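Local atomic coordinates of AgaA (Rhizobium radiobacter, PDB entry 6HLX), a protein that binds the opine agropinic acid as the periplasmic substrate-binding protein of an ABC transporter, probably handing it on for import into the bacterium. Residues Arg170-Lys176 with Asp189-Phe195; Thr3-Ser9 with Asp210-Tyr216; Leu30-Arg34 with Pro155-Phe161. One frame throughout, in Å; residues are numbered along the deposited sequence. Where two conformers were deposited one is given.

In the fold
The chain opens contact 2 almost at its N terminus, with strand 3-8, and completes it only at 210-216, some 200 residues later. The other two contacts lie within that span, one after the other, and none cross. Contact 3 comes first: the end of helix 23-32 waits for the loop 155-161, which closes around 120 residues. Contact 1 follows as a local hairpin, 12 residues joining its two segments. Contacts 1 and 2 share one mixed sheet, where strands 190-195 and 3-8 are neighbours, while contact 3 joins the helix end to the loop leading into edge strand 161-167 of that sheet, and its Ala31 and Phe161 touch contact 1; contacts 2 and 3 do not touch each other.

Contact 1: residues Arg170-Lys176 with Asp189-Phe195; sequences REITVKK and DEVHYVF. With ZN (zinc ion), chain N; ZN (zinc ion), chain S.
A zinc site bridging two antiparallel strands marks this contact: Glu171 and His192, diagonal neighbours on strands 171-176 and 190-195, hold one ion between them. Glu171 chelates it with both oxygens, OE1 at 2.3 Å and OE2 at 2.2 Å from the zinc ion. His192 adds its ND1, 2.0 Å from the same zinc, the ring standing 62° to the carboxylate. From the facing position, Thr173 lays its methyl CG2 over one face of the imidazole in a CH-pi contact; chi1 of -52° sets OG1 beside the backbone N and turns CG2, anti to that N, over the ring. The other ring nitrogen, NE2, donates in the ring plane to Glu190 OE2 at 2.8 Å, so bonds at both nitrogens fix the ring's rotation. Glu190 in turn binds a second zinc ion, closely through OE1 (2.1 Å) and more loosely through OE2 (2.6 Å). Lys175 NZ forms a salt bridge with Glu190 OE1 at 3.3 Å from above the carboxylate plane, and also donates to a water on this zinc.

The strands form a hairpin in a mixed sheet, paired by backbone bonds from Arg170-Phe195 to Lys176-Asp189. Its other face is largely apolar, and Ile172, Val174 and Tyr193 reach helix 23-32. There Ile172 CG1 touches the edge of Phe195 at CZ (3.7 Å), while Glu171 CA lies over that ring's face.

Contact 2: residues Thr3-Ser9 with Asp210-Tyr216; sequences TLYFGLS and DVDIIDY. With ZN (zinc ion), chain Q; G9Z (agropinic acid), chain E.
Asp212 OD2 binds a zinc ion and also accepts a backbone hydrogen bond from Tyr5, a single oxygen doing double duty. Asp212 OD2 lies 2.1 Å from the zinc ion. The same OD2 accepts the backbone N-H of Tyr5, the N 2.9 Å away, in a nearly straight bond (173°) that arrives on the anti side of the carboxylate. A water on the metal donates to Thr3 O and sits above the centre of the Tyr5 ring. His488 and His490 complete the site; they belong to the C-terminal run of six histidines, evidently a purification tag.

At the far end the first shell is a ligand contact. Tyr216 OH donates to a carboxylate oxygen, O, of agropinic acid at 2.7 Å, the oxygen lying in the plane of the phenol ring. Thr23 is a second hydrogen-bonding partner of that hydroxyl. Next to it, a water bridges Ser9 OG and Asp215, donating to Asp215 OD2 at 2.6 Å, and Ser9 OG also bonds to Tyr332.

Between these ends, parallel strand pairing sets the two segments side by side. Tyr5 O accepts twice, from Asp212 N at 2.8 Å and, more distantly, from Ile213 N at 3.3 Å. Gly7 then takes over, its N bonding to Ile213 O at 2.7 Å and its O receiving Asp215 N. On one face Ile213 CG2 lies over the Phe6 ring, which chi1 of -166° places anti to the backbone N, and Ile213 CD1 meets Leu4 CD1 at 3.8 Å.

Strand 190-195 flanks 3-8 on the side away from 213-214; strand 456-459 lies beyond 213-214, and helix 199-207 packs on Val211 and Ile214.

Contact 3: residues Leu30-Arg34 with Pro155-Phe161; sequences LAIHR and PVGAGPF
Ala31 and Ile32, at the end of helix 23-32, offer their carbonyls to the loop that precedes strand 161-167. Phe161 N donates to Ala31 O at 3.0 Å. Gly159 N reaches Ile32 O at 2.9 Å but bends to it, coming from 53° above the carbonyl plane. A CA-H...O contact runs the other way, Ile32 CA lying 3.2 Å from Phe161 O. These bonds illustrate how carbonyls at a helix C terminus, where helical partners run out, can be served by another part of the chain.

Water adds a further polar link. One molecule accepts from Ala158 N and Arg34 N and lies 2.8 Å from His33 ND1, in the plane of the imidazole; Val156 O meets that ring at its edge.

Arg34 supplies the charged part. Bent at chi2 (-65°), it folds back toward the helix, and its NH1 donates to Leu30 O at 3.0 Å and to His33 O at 2.8 Å. With both acceptors near the guanidinium plane, the group is held in orientation while Pro160 CD covers one face, 3.5 Å from Arg34 NH2. That nitrogen also forms a salt bridge with Glu481.

Apolar contacts are lighter: Ala31 CB approaches Phe161 CD2 at 4.1 Å. Beyond it, Phe161 packs on Val174 and Val191, Ile32 on Val174 and Ala31 on Tyr193, setting the helix end against strands 171-176 and 190-195.

Contact 1: residues Arg170-Lys176 with Asp189-Phe195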
loop_
_atom_site.group_PDB
_atom_site.type_symbol
_atom_site.label_atom_id
_atom_site.label_comp_id
_atom_site.label_asym_id
_atom_site.label_seq_id
_atom_site.Cartn_x
_atom_site.Cartn_y
_atom_site.Cartn_z
ATOM N N ARG A 170 21.675 -5.792 6.153
ATOM C CA ARG A 170 22.441 -5.317 5.008
ATOM C C ARG A 170 21.704 -5.426 3.681
ATOM O O ARG A 170 21.511 -4.403 3.012
ATOM C CB ARG A 170 23.816 -6.019 4.937
ATOM C CG ARG A 170 24.604 -5.668 3.686
ATOM C CD ARG A 170 26.071 -6.085 3.728
ATOM N NE ARG A 170 26.740 -5.810 2.446
ATOM C CZ ARG A 170 27.176 -4.608 2.061
ATOM N NH1 ARG A 170 27.742 -4.450 0.874
ATOM N NH2 ARG A 170 27.037 -3.554 2.861
ATOM N N GLU A 171 21.356 -6.658 3.255
ATOM C CA GLU A 171 20.703 -6.792 1.952
ATOM C C GLU A 171 19.999 -8.117 1.727
ATOM O O GLU A 171 20.291 -9.108 2.394
ATOM C CB GLU A 171 21.728 -6.584 0.806
ATOM C CG GLU A 171 22.814 -7.651 0.731
ATOM C CD GLU A 171 23.706 -7.539 -0.496
ATOM O OE1 GLU A 171 23.576 -6.544 -1.250
ATOM O OE2 GLU A 171 24.539 -8.445 -0.697
ATOM N N ILE A 172 19.117 -8.126 0.723
ATOM C CA ILE A 172 18.501 -9.342 0.181
ATOM C C ILE A 172 18.990 -9.426 -1.266
ATOM O O ILE A 172 18.898 -8.431 -1.996
ATOM C CB ILE A 172 16.955 -9.312 0.233
ATOM C CG1 ILE A 172 16.453 -9.451 1.698
ATOM C CG2 ILE A 172 16.343 -10.402 -0.691
ATOM C CD1 ILE A 172 15.018 -8.953 1.933
ATOM N N THR A 173 19.531 -10.579 -1.672
ATOM C CA THR A 173 19.973 -10.791 -3.053
ATOM C C THR A 173 19.006 -11.749 -3.752
ATOM O O THR A 173 18.582 -12.751 -3.170
ATOM C CB THR A 173 21.435 -11.272 -3.125
ATOM O OG1 THR A 173 22.283 -10.398 -2.371
ATOM C CG2 THR A 173 21.947 -11.387 -4.566
ATOM N N VAL A 174 18.638 -11.422 -4.993
ATOM C CA VAL A 174 17.766 -12.261 -5.812
ATOM C C VAL A 174 18.489 -12.500 -7.138
ATOM O O VAL A 174 19.274 -11.637 -7.568
ATOM C CB VAL A 174 16.344 -11.685 -5.994
ATOM C CG1 VAL A 174 15.678 -11.432 -4.628
ATOM C CG2 VAL A 174 16.368 -10.416 -6.847
ATOM N N LYS A 175 18.228 -13.650 -7.783
ATOM C CA LYS A 175 18.913 -14.028 -9.024
ATOM C C LYS A 175 17.887 -14.374 -10.087
ATOM O O LYS A 175 16.832 -14.909 -9.765
ATOM C CB LYS A 175 19.784 -15.280 -8.802
ATOM C CG LYS A 175 20.990 -15.075 -7.900
ATOM C CD LYS A 175 21.801 -16.371 -7.768
ATOM C CE LYS A 175 22.933 -16.206 -6.784
ATOM N NZ LYS A 175 24.253 -16.204 -7.462
ATOM N N LYS A 176 18.218 -14.126 -11.357
ATOM C CA LYS A 176 17.318 -14.417 -12.464
ATOM C C LYS A 176 16.815 -15.862 -12.421
ATOM O O LYS A 176 17.611 -16.797 -12.277
ATOM C CB LYS A 176 18.060 -14.156 -13.797
ATOM C CG LYS A 176 17.294 -14.579 -15.054
ATOM C CD LYS A 176 17.974 -14.028 -16.299
ATOM C CE LYS A 176 17.210 -14.427 -17.540
ATOM N NZ LYS A 176 17.621 -13.621 -18.721
ATOM N N ASP A 189 20.681 -10.136 -14.298
ATOM C CA ASP A 189 21.082 -11.430 -13.755
ATOM C C ASP A 189 20.827 -11.499 -12.251
ATOM O O ASP A 189 20.530 -12.574 -11.728
ATOM C CB ASP A 189 22.560 -11.703 -14.082
ATOM C CG ASP A 189 22.773 -11.878 -15.580
ATOM O OD1 ASP A 189 22.069 -12.720 -16.188
ATOM O OD2 ASP A 189 23.607 -11.151 -16.144
ATOM N N GLU A 190 20.977 -10.356 -11.545
ATOM C CA GLU A 190 20.782 -10.269 -10.086
ATOM C C GLU A 190 20.352 -8.885 -9.692
ATOM O O GLU A 190 20.654 -7.892 -10.361
ATOM C CB GLU A 190 22.096 -10.527 -9.311
ATOM C CG GLU A 190 22.767 -11.843 -9.572
ATOM C CD GLU A 190 23.968 -12.122 -8.699
ATOM O OE1 GLU A 190 24.505 -13.232 -8.848
ATOM O OE2 GLU A 190 24.384 -11.256 -7.899
ATOM N N VAL A 191 19.701 -8.806 -8.540
ATOM C CA VAL A 191 19.372 -7.535 -7.921
ATOM C C VAL A 191 19.736 -7.697 -6.448
ATOM O O VAL A 191 19.367 -8.709 -5.828
ATOM C CB VAL A 191 17.890 -7.092 -8.096
ATOM C CG1 VAL A 191 17.694 -5.664 -7.558
ATOM C CG2 VAL A 191 17.472 -7.147 -9.565
ATOM N N HIS A 192 20.494 -6.740 -5.914
ATOM C CA HIS A 192 20.834 -6.709 -4.487
ATOM C C HIS A 192 20.011 -5.546 -3.913
ATOM O O HIS A 192 20.211 -4.378 -4.284
ATOM C CB HIS A 192 22.350 -6.506 -4.275
ATOM C CG HIS A 192 23.198 -7.595 -4.878
ATOM N ND1 HIS A 192 24.343 -8.049 -4.255
ATOM C CD2 HIS A 192 23.045 -8.258 -6.052
ATOM C CE1 HIS A 192 24.850 -8.981 -5.058
ATOM N NE2 HIS A 192 24.120 -9.127 -6.164
ATOM N N TYR A 193 19.064 -5.873 -3.034
ATOM C CA TYR A 193 18.206 -4.873 -2.366
ATOM C C TYR A 193 18.926 -4.520 -1.066
ATOM O O TYR A 193 18.927 -5.330 -0.144
ATOM C CB TYR A 193 16.800 -5.454 -2.094
ATOM C CG TYR A 193 16.007 -5.668 -3.364
ATOM C CD1 TYR A 193 15.273 -4.629 -3.939
ATOM C CD2 TYR A 193 15.990 -6.908 -3.996
ATOM C CE1 TYR A 193 14.565 -4.814 -5.129
ATOM C CE2 TYR A 193 15.268 -7.112 -5.176
ATOM C CZ TYR A 193 14.586 -6.052 -5.757
ATOM O OH TYR A 193 13.916 -6.259 -6.941
ATOM N N VAL A 194 19.564 -3.355 -1.016
ATOM C CA VAL A 194 20.408 -2.904 0.105
ATOM C C VAL A 194 19.594 -1.955 0.988
ATOM O O VAL A 194 18.943 -1.042 0.488
ATOM C CB VAL A 194 21.696 -2.234 -0.426
ATOM C CG1 VAL A 194 22.654 -1.901 0.725
ATOM C CG2 VAL A 194 22.399 -3.118 -1.475
ATOM N N PHE A 195 19.660 -2.152 2.283
ATOM C CA PHE A 195 18.832 -1.384 3.220
ATOM C C PHE A 195 19.505 -0.113 3.680
ATOM O O PHE A 195 20.566 -0.178 4.316
ATOM C CB PHE A 195 18.498 -2.262 4.442
ATOM C CG PHE A 195 18.111 -3.691 4.092
ATOM C CD1 PHE A 195 17.184 -3.954 3.088
ATOM C CD2 PHE A 195 18.615 -4.759 4.819
ATOM C CE1 PHE A 195 16.828 -5.267 2.766
ATOM C CE2 PHE A 195 18.237 -6.078 4.518
ATOM C CZ PHE A 195 17.357 -6.322 3.489
HETATM ZN ZN ZN N . 25.221 -7.452 -2.544
HETATM ZN ZN ZN S . 26.247 -13.042 -7.717
HETATM O O HOH W 1 25.691 -14.078 -6.295
#

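Contact 2: residues Thr3-Ser9 with Asp210-Tyr216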
loop_
_atom_site.group_PDB
_atom_site.type_symbol
_atom_site.label_atom_id
_atom_site.label_comp_id
_atom_site.label_asym_id
_atom_site.label_seq_id
_atom_site.Cartn_x
_atom_site.Cartn_y
_atom_site.Cartn_z
ATOM N N THR A 3 24.209 -6.777 -12.985
ATOM C CA THR A 3 23.617 -6.784 -11.651
ATOM C C THR A 3 23.174 -5.353 -11.322
ATOM O O THR A 3 23.834 -4.397 -11.751
ATOM C CB THR A 3 24.658 -7.375 -10.664
ATOM O OG1 THR A 3 24.960 -8.721 -11.054
ATOM C CG2 THR A 3 24.203 -7.361 -9.222
ATOM N N LEU A 4 22.110 -5.214 -10.541
ATOM C CA LEU A 4 21.643 -3.895 -10.143
ATOM C C LEU A 4 21.571 -3.851 -8.618
ATOM O O LEU A 4 21.102 -4.805 -7.998
ATOM C CB LEU A 4 20.269 -3.616 -10.776
ATOM C CG LEU A 4 19.707 -2.191 -10.584
ATOM C CD1 LEU A 4 18.974 -1.718 -11.805
ATOM C CD2 LEU A 4 18.818 -2.118 -9.357
ATOM N N TYR A 5 22.047 -2.749 -8.025
ATOM C CA TYR A 5 21.975 -2.542 -6.571
ATOM C C TYR A 5 20.858 -1.522 -6.360
ATOM O O TYR A 5 20.894 -0.417 -6.936
ATOM C CB TYR A 5 23.301 -2.011 -6.018
ATOM C CG TYR A 5 24.497 -2.947 -6.148
ATOM C CD1 TYR A 5 24.326 -4.310 -6.400
ATOM C CD2 TYR A 5 25.792 -2.475 -5.986
ATOM C CE1 TYR A 5 25.421 -5.167 -6.539
ATOM C CE2 TYR A 5 26.893 -3.332 -6.084
ATOM C CZ TYR A 5 26.699 -4.682 -6.326
ATOM O OH TYR A 5 27.788 -5.531 -6.412
ATOM N N PHE A 6 19.871 -1.910 -5.548
ATOM C CA PHE A 6 18.658 -1.119 -5.313
ATOM C C PHE A 6 18.629 -0.717 -3.834
ATOM O O PHE A 6 18.544 -1.578 -2.959
ATOM C CB PHE A 6 17.455 -2.001 -5.649
ATOM C CG PHE A 6 16.106 -1.328 -5.807
ATOM C CD1 PHE A 6 15.497 -0.678 -4.731
ATOM C CD2 PHE A 6 15.419 -1.391 -7.015
ATOM C CE1 PHE A 6 14.227 -0.093 -4.874
ATOM C CE2 PHE A 6 14.140 -0.836 -7.146
ATOM C CZ PHE A 6 13.558 -0.182 -6.084
ATOM N N GLY A 7 18.707 0.578 -3.580
ATOM C CA GLY A 7 18.706 1.103 -2.229
ATOM C C GLY A 7 17.291 1.261 -1.713
ATOM O O GLY A 7 16.575 2.177 -2.128
ATOM N N LEU A 8 16.877 0.364 -0.806
ATOM C CA LEU A 8 15.545 0.428 -0.185
ATOM C C LEU A 8 15.563 1.354 1.049
ATOM O O LEU A 8 16.574 1.439 1.756
ATOM C CB LEU A 8 15.087 -0.967 0.294
ATOM C CG LEU A 8 14.748 -2.048 -0.715
ATOM C CD1 LEU A 8 14.494 -3.363 0.037
ATOM C CD2 LEU A 8 13.537 -1.653 -1.583
ATOM N N SER A 9 14.388 1.949 1.373
ATOM C CA SER A 9 14.252 2.846 2.523
ATOM C C SER A 9 14.228 2.122 3.866
ATOM O O SER A 9 14.161 2.781 4.907
ATOM C CB SER A 9 13.015 3.734 2.373
ATOM O OG SER A 9 11.851 2.932 2.402
ATOM N N ASP A 210 27.332 4.236 -5.140
ATOM C CA ASP A 210 27.294 2.940 -4.460
ATOM C C ASP A 210 26.069 2.101 -4.844
ATOM O O ASP A 210 26.114 0.880 -4.693
ATOM C CB ASP A 210 27.317 3.120 -2.941
ATOM C CG ASP A 210 28.613 3.694 -2.395
ATOM O OD1 ASP A 210 29.675 3.447 -3.003
ATOM O OD2 ASP A 210 28.565 4.369 -1.350
ATOM N N VAL A 211 24.954 2.747 -5.267
ATOM C CA VAL A 211 23.722 2.042 -5.679
ATOM C C VAL A 211 23.262 2.584 -7.032
ATOM O O VAL A 211 23.651 3.690 -7.405
ATOM C CB VAL A 211 22.560 2.083 -4.652
ATOM C CG1 VAL A 211 22.912 1.325 -3.375
ATOM C CG2 VAL A 211 22.121 3.514 -4.351
ATOM N N ASP A 212 22.371 1.838 -7.714
ATOM C CA ASP A 212 21.888 2.191 -9.051
ATOM C C ASP A 212 20.480 2.778 -9.060
ATOM O O ASP A 212 20.141 3.499 -9.991
ATOM C CB ASP A 212 21.939 0.955 -9.933
ATOM C CG ASP A 212 23.328 0.344 -9.935
ATOM O OD1 ASP A 212 24.303 1.097 -10.118
ATOM O OD2 ASP A 212 23.430 -0.864 -9.686
ATOM N N ILE A 213 19.664 2.421 -8.074
ATOM C CA ILE A 213 18.298 2.938 -7.895
ATOM C C ILE A 213 18.069 3.156 -6.412
ATOM O O ILE A 213 18.567 2.375 -5.612
ATOM C CB ILE A 213 17.219 1.921 -8.432
ATOM C CG1 ILE A 213 17.438 1.562 -9.917
ATOM C CG2 ILE A 213 15.737 2.432 -8.196
ATOM C CD1 ILE A 213 16.332 0.618 -10.486
ATOM N N ILE A 214 17.295 4.188 -6.051
ATOM C CA ILE A 214 16.842 4.375 -4.672
ATOM C C ILE A 214 15.358 4.656 -4.656
ATOM O O ILE A 214 14.843 5.290 -5.584
ATOM C CB ILE A 214 17.619 5.434 -3.837
ATOM C CG1 ILE A 214 17.500 6.884 -4.446
ATOM C CG2 ILE A 214 19.077 5.004 -3.597
ATOM C CD1 ILE A 214 17.879 8.033 -3.456
ATOM N N ASP A 215 14.675 4.252 -3.588
ATOM C CA ASP A 215 13.252 4.622 -3.454
ATOM C C ASP A 215 13.078 5.703 -2.376
ATOM O O ASP A 215 14.057 6.109 -1.739
ATOM C CB ASP A 215 12.349 3.399 -3.232
ATOM C CG ASP A 215 12.524 2.632 -1.956
ATOM O OD1 ASP A 215 13.275 3.105 -1.069
ATOM O OD2 ASP A 215 11.874 1.574 -1.814
ATOM N N TYR A 216 11.834 6.208 -2.193
ATOM C CA TYR A 216 11.529 7.250 -1.216
ATOM C C TYR A 216 12.540 8.410 -1.262
ATOM O O TYR A 216 13.181 8.730 -0.267
ATOM C CB TYR A 216 11.423 6.648 0.192
ATOM C CG TYR A 216 10.110 5.947 0.445
ATOM C CD1 TYR A 216 9.953 4.595 0.154
ATOM C CD2 TYR A 216 9.057 6.603 1.078
ATOM C CE1 TYR A 216 8.755 3.928 0.412
ATOM C CE2 TYR A 216 7.853 5.943 1.355
ATOM C CZ TYR A 216 7.705 4.604 1.017
ATOM O OH TYR A 216 6.530 3.930 1.317
HETATM ZN ZN ZN Q . 25.452 -1.345 -9.976
HETATM O OAM G9Z E . 5.931 1.425 3.960
HETATM C CAB G9Z E . 5.889 2.624 4.269
HETATM C CAC G9Z E . 6.993 3.310 4.817
HETATM C CB G9Z E . 6.522 4.781 5.036
HETATM C CA G9Z E . 5.032 4.768 4.734
HETATM C C G9Z E . 4.686 5.796 3.801
HETATM O O G9Z E . 4.813 5.565 2.567
HETATM N N G9Z E . 4.772 3.374 4.244
HETATM C CAG G9Z E . 3.447 2.906 3.682
HETATM C CAH G9Z E . 2.475 2.576 4.816
HETATM O OAP G9Z E . 2.228 3.795 5.516
HETATM C CAI G9Z E . 1.153 1.991 4.310
HETATM O OAQ G9Z E . 1.433 1.023 3.267
HETATM C CAJ G9Z E . 0.382 1.236 5.446
HETATM O OAR G9Z E . -0.846 0.702 4.919
HETATM C CAK G9Z E . 0.109 2.037 6.742
HETATM O OAT G9Z E . -0.340 1.138 7.775
HETATM C CAL G9Z E . -0.878 3.195 6.528
HETATM O OAS G9Z E . -0.986 3.979 7.736
HETATM O OXT G9Z E . 4.300 6.905 4.262
HETATM O O HOH W 2 25.496 -3.168 -9.577
HETATM O O HOH W 3 10.944 1.192 0.618
#

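Contact 3: residues Leu30-Arg34 with Pro155-Phe161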
loop_
_atom_site.group_PDB
_atom_site.type_symbol
_atom_site.label_atom_id
_atom_site.label_comp_id
_atom_site.label_asym_id
_atom_site.label_seq_id
_atom_site.Cartn_x
_atom_site.Cartn_y
_atom_site.Cartn_z
ATOM N N LEU A 30 7.678 -8.380 -4.945
ATOM C CA LEU A 30 7.273 -8.218 -6.348
ATOM C C LEU A 30 8.373 -8.603 -7.358
ATOM O O LEU A 30 8.099 -8.735 -8.551
ATOM C CB LEU A 30 6.704 -6.817 -6.596
ATOM C CG LEU A 30 5.401 -6.552 -5.832
ATOM C CD1 LEU A 30 5.067 -5.083 -5.844
ATOM C CD2 LEU A 30 4.227 -7.426 -6.356
ATOM N N ALA A 31 9.578 -8.873 -6.867
ATOM C CA ALA A 31 10.648 -9.395 -7.715
ATOM C C ALA A 31 10.554 -10.929 -7.749
ATOM O O ALA A 31 10.896 -11.539 -8.754
ATOM C CB ALA A 31 12.006 -8.990 -7.130
ATOM N N ILE A 32 10.174 -11.548 -6.628
ATOM C CA ILE A 32 10.204 -13.010 -6.445
ATOM C C ILE A 32 8.864 -13.693 -6.685
ATOM O O ILE A 32 8.848 -14.908 -6.870
ATOM C CB ILE A 32 10.665 -13.254 -4.973
ATOM C CG1 ILE A 32 12.139 -12.808 -4.777
ATOM C CG2 ILE A 32 10.440 -14.709 -4.469
ATOM C CD1 ILE A 32 12.431 -12.572 -3.189
ATOM N N HIS A 33 7.757 -12.953 -6.576
ATOM C CA HIS A 33 6.438 -13.583 -6.613
ATOM C C HIS A 33 5.523 -13.069 -7.698
ATOM O O HIS A 33 5.672 -11.939 -8.145
ATOM C CB HIS A 33 5.742 -13.363 -5.246
ATOM C CG HIS A 33 6.383 -14.103 -4.107
ATOM N ND1 HIS A 33 6.355 -15.479 -4.037
ATOM C CD2 HIS A 33 6.999 -13.616 -3.001
ATOM C CE1 HIS A 33 6.985 -15.796 -2.919
ATOM N NE2 HIS A 33 7.383 -14.697 -2.257
ATOM N N ARG A 34 4.481 -13.869 -8.012
ATOM C CA ARG A 34 3.432 -13.517 -8.956
ATOM C C ARG A 34 2.106 -14.054 -8.435
ATOM O O ARG A 34 2.081 -15.097 -7.776
ATOM C CB ARG A 34 3.733 -14.129 -10.350
ATOM C CG ARG A 34 4.804 -13.372 -11.163
ATOM C CD ARG A 34 4.321 -11.974 -11.529
ATOM N NE ARG A 34 5.308 -11.153 -12.244
ATOM C CZ ARG A 34 6.215 -10.369 -11.663
ATOM N NH1 ARG A 34 6.333 -10.341 -10.335
ATOM N NH2 ARG A 34 7.024 -9.626 -12.403
ATOM N N PRO A 155 12.050 -17.916 0.885
ATOM C CA PRO A 155 10.890 -17.862 -0.031
ATOM C C PRO A 155 11.034 -18.686 -1.309
ATOM O O PRO A 155 12.126 -18.782 -1.904
ATOM C CB PRO A 155 10.817 -16.382 -0.405
ATOM C CG PRO A 155 11.440 -15.670 0.742
ATOM C CD PRO A 155 12.580 -16.563 1.149
ATOM N N VAL A 156 9.906 -19.291 -1.717
ATOM C CA VAL A 156 9.791 -20.020 -2.987
ATOM C C VAL A 156 8.586 -19.410 -3.707
ATOM O O VAL A 156 7.485 -19.411 -3.158
ATOM C CB VAL A 156 9.684 -21.553 -2.841
ATOM C CG1 VAL A 156 9.363 -22.201 -4.196
ATOM C CG2 VAL A 156 10.984 -22.139 -2.275
ATOM N N GLY A 157 8.811 -18.861 -4.899
ATOM C CA GLY A 157 7.732 -18.226 -5.647
ATOM C C GLY A 157 7.769 -18.557 -7.124
ATOM O O GLY A 157 8.464 -19.494 -7.556
ATOM N N ALA A 158 6.998 -17.799 -7.896
ATOM C CA ALA A 158 6.881 -18.003 -9.338
ATOM C C ALA A 158 7.295 -16.747 -10.124
ATOM O O ALA A 158 7.092 -16.678 -11.332
ATOM C CB ALA A 158 5.450 -18.433 -9.692
ATOM N N GLY A 159 7.917 -15.795 -9.439
ATOM C CA GLY A 159 8.315 -14.532 -10.061
ATOM C C GLY A 159 9.597 -14.594 -10.880
ATOM O O GLY A 159 10.239 -15.637 -10.944
ATOM N N PRO A 160 9.984 -13.452 -11.508
ATOM C CA PRO A 160 11.145 -13.452 -12.431
ATOM C C PRO A 160 12.499 -13.661 -11.754
ATOM O O PRO A 160 13.460 -13.993 -12.442
ATOM C CB PRO A 160 11.068 -12.063 -13.105
ATOM C CG PRO A 160 10.288 -11.218 -12.133
ATOM C CD PRO A 160 9.274 -12.154 -11.532
ATOM N N PHE A 161 12.569 -13.425 -10.425
ATOM C CA PHE A 161 13.808 -13.632 -9.661
ATOM C C PHE A 161 13.581 -14.618 -8.524
ATOM O O PHE A 161 12.486 -14.658 -7.948
ATOM C CB PHE A 161 14.349 -12.308 -9.102
ATOM C CG PHE A 161 14.765 -11.284 -10.139
ATOM C CD1 PHE A 161 16.067 -11.274 -10.647
ATOM C CD2 PHE A 161 13.872 -10.304 -10.570
ATOM C CE1 PHE A 161 16.458 -10.322 -11.599
ATOM C CE2 PHE A 161 14.260 -9.359 -11.535
ATOM C CZ PHE A 161 15.550 -9.378 -12.041
HETATM O O HOH W 4 4.974 -16.418 -6.312
#